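Local coordinates for carbon dioxide concentrating mechanism protein (PDB 4N8X) that probably forms the vertices of the carboxysome shell as a homopentamer, and is thought to induce curvature when inserted into a flat hexagonal layer of shell proteins, at residues A[45-50]-A[65-70]. Residues are numbered along the deposited sequence; the frame is centred on the assembly and turned at random.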
loop_
_atom_site.group_PDB
_atom_site.type_symbol
_atom_site.label_atom_id
_atom_site.label_comp_id
_atom_site.label_asym_id
_atom_site.label_seq_id
_atom_site.Cartn_x
_atom_site.Cartn_y
_atom_site.Cartn_z
ATOM N N ASP A 45 -13.191 5.283 13.906
ATOM C CA ASP A 45 -12.794 6.211 14.961
ATOM C C ASP A 45 -13.367 5.717 16.271
ATOM O O ASP A 45 -14.307 6.263 16.796
ATOM C CB ASP A 45 -13.282 7.622 14.659
ATOM C CG ASP A 45 -12.947 8.639 15.794
ATOM O OD1 ASP A 45 -12.181 8.305 16.730
ATOM O OD2 ASP A 45 -13.451 9.800 15.756
ATOM N N ASN A 46 -12.811 4.652 16.798
ATOM C CA ASN A 46 -13.359 4.124 18.036
ATOM C C ASN A 46 -12.532 4.531 19.247
ATOM O O ASN A 46 -12.866 4.191 20.368
ATOM C CB ASN A 46 -13.553 2.606 17.952
ATOM C CG ASN A 46 -12.286 1.864 17.551
ATOM O OD1 ASN A 46 -11.211 2.067 18.128
ATOM N ND2 ASN A 46 -12.406 1.002 16.549
ATOM N N SER A 47 -11.478 5.316 19.020
ATOM C CA SER A 47 -10.504 5.582 20.084
ATOM C C SER A 47 -10.289 7.080 20.308
ATOM O O SER A 47 -9.866 7.508 21.357
ATOM C CB SER A 47 -9.164 4.914 19.695
ATOM O OG SER A 47 -8.042 5.642 20.159
ATOM N N VAL A 48 -10.535 7.887 19.296
ATOM C CA VAL A 48 -10.141 9.285 19.403
ATOM C C VAL A 48 -11.349 10.211 19.614
ATOM O O VAL A 48 -11.356 11.065 20.476
ATOM C CB VAL A 48 -9.316 9.691 18.164
ATOM C CG1 VAL A 48 -9.243 11.207 18.036
ATOM C CG2 VAL A 48 -7.907 9.065 18.239
ATOM N N GLY A 49 -12.384 10.039 18.813
ATOM C CA GLY A 49 -13.587 10.814 19.044
ATOM C C GLY A 49 -13.559 12.213 18.449
ATOM O O GLY A 49 -13.867 13.198 19.137
ATOM N N ALA A 50 -13.255 12.297 17.155
ATOM C CA ALA A 50 -13.174 13.570 16.438
ATOM C C ALA A 50 -14.567 14.081 16.063
ATOM O O ALA A 50 -15.522 13.288 15.923
ATOM C CB ALA A 50 -12.291 13.440 15.188
ATOM N N ARG A 65 -4.965 -1.402 12.956
ATOM C CA ARG A 65 -5.420 -2.497 13.813
ATOM C C ARG A 65 -4.682 -2.490 15.149
ATOM O O ARG A 65 -4.964 -3.311 16.019
ATOM C CB ARG A 65 -5.324 -3.886 13.105
ATOM C CG ARG A 65 -6.090 -3.972 11.735
ATOM C CD ARG A 65 -6.326 -5.392 11.199
ATOM N NE ARG A 65 -5.130 -6.004 10.574
ATOM C CZ ARG A 65 -4.353 -6.900 11.177
ATOM N NH1 ARG A 65 -3.295 -7.401 10.559
ATOM N NH2 ARG A 65 -4.629 -7.288 12.409
ATOM N N GLN A 66 -3.752 -1.559 15.336
ATOM C CA GLN A 66 -3.064 -1.505 16.645
ATOM C C GLN A 66 -3.894 -0.795 17.715
ATOM O O GLN A 66 -3.591 -0.897 18.889
ATOM C CB GLN A 66 -1.664 -0.879 16.560
ATOM C CG GLN A 66 -0.826 -1.360 15.397
ATOM C CD GLN A 66 -0.614 -2.844 15.432
ATOM O OE1 GLN A 66 -0.106 -3.387 16.424
ATOM N NE2 GLN A 66 -1.031 -3.531 14.359
ATOM N N LEU A 67 -4.920 -0.064 17.318
ATOM C CA LEU A 67 -5.813 0.556 18.300
ATOM C C LEU A 67 -6.489 -0.576 19.047
ATOM O O LEU A 67 -6.732 -1.632 18.457
ATOM C CB LEU A 67 -6.881 1.423 17.617
ATOM C CG LEU A 67 -6.459 2.558 16.678
ATOM C CD1 LEU A 67 -7.657 3.440 16.341
ATOM C CD2 LEU A 67 -5.373 3.374 17.324
ATOM N N LEU A 68 -6.778 -0.386 20.336
ATOM C CA LEU A 68 -7.350 -1.481 21.131
ATOM C C LEU A 68 -8.717 -1.927 20.614
ATOM O O LEU A 68 -9.602 -1.109 20.303
ATOM C CB LEU A 68 -7.358 -1.178 22.652
ATOM C CG LEU A 68 -8.539 -0.691 23.507
ATOM C CD1 LEU A 68 -9.749 -1.608 23.522
ATOM C CD2 LEU A 68 -8.052 -0.529 24.935
ATOM N N GLY A 69 -8.885 -3.235 20.510
ATOM C CA GLY A 69 -10.116 -3.794 19.984
ATOM C C GLY A 69 -10.093 -4.017 18.478
ATOM O O GLY A 69 -10.859 -4.844 17.978
ATOM N N ASN A 70 -9.218 -3.302 17.763
ATOM C CA ASN A 70 -9.185 -3.369 16.292
ATOM C C ASN A 70 -8.385 -4.552 15.720
ATOM O O ASN A 70 -8.372 -4.751 14.499
ATOM C CB ASN A 70 -8.610 -2.069 15.692
ATOM C CG ASN A 70 -9.605 -0.909 15.692
ATOM O OD1 ASN A 70 -10.745 -1.048 16.128
ATOM N ND2 ASN A 70 -9.159 0.241 15.216
#
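The loops carrying S47 and L67 approach with CA atoms 7.1 Å apart, and on the second one L67 to N70 form a type II beta turn, closed by the bond from N70 N to L67 O. One side-chain hydrogen bond joins the loops: N46 ND2 donates a hydrogen bond to N70 OD1 over 2.7 Å. The two asparagines reach out from opposite directions, their amide planes 70° apart. The donor lies in the carbonyl plane of N70, on a lone pair, whereas the acceptor sits slightly out of the N46 amide plane. The torsion of N46, with CG between its backbone N and carbonyl carbon (chi1 54°), brings the short amide to this meeting point. Asparagine suits N70 because its amide is gripped at both ends: OD1 also accepts from R73, and ND2 donates to A64 O. A leucine here would probably leave N46 ND2 and the R73 guanidinium without this shared acceptor and deprive the turn of its tie to A64. Beside the polar pair, L67 CD1 rests against S47 CB at 4.0 Å, a small apolar touch by a buried leucine that also packs on A78. The hydroxyl of S47 serves another purpose, bonding to D16 of a second subunit. D45 organises its own loop: OD1 accepts from V48 N, an Asx motif, and also from G49 N, and OD2 takes A50 N at 2.9 Å. Glycine suits G69, where positive phi would press a side chain against the preceding carbonyl oxygen; it is the third residue of the turn, a usual glycine site in type II turns. The arrangement joins the two connections that flank strand 55-60 of the CcmL/EutN beta barrel, through a type II turn and an asparagine pair, beside a subunit interface of the pentamer.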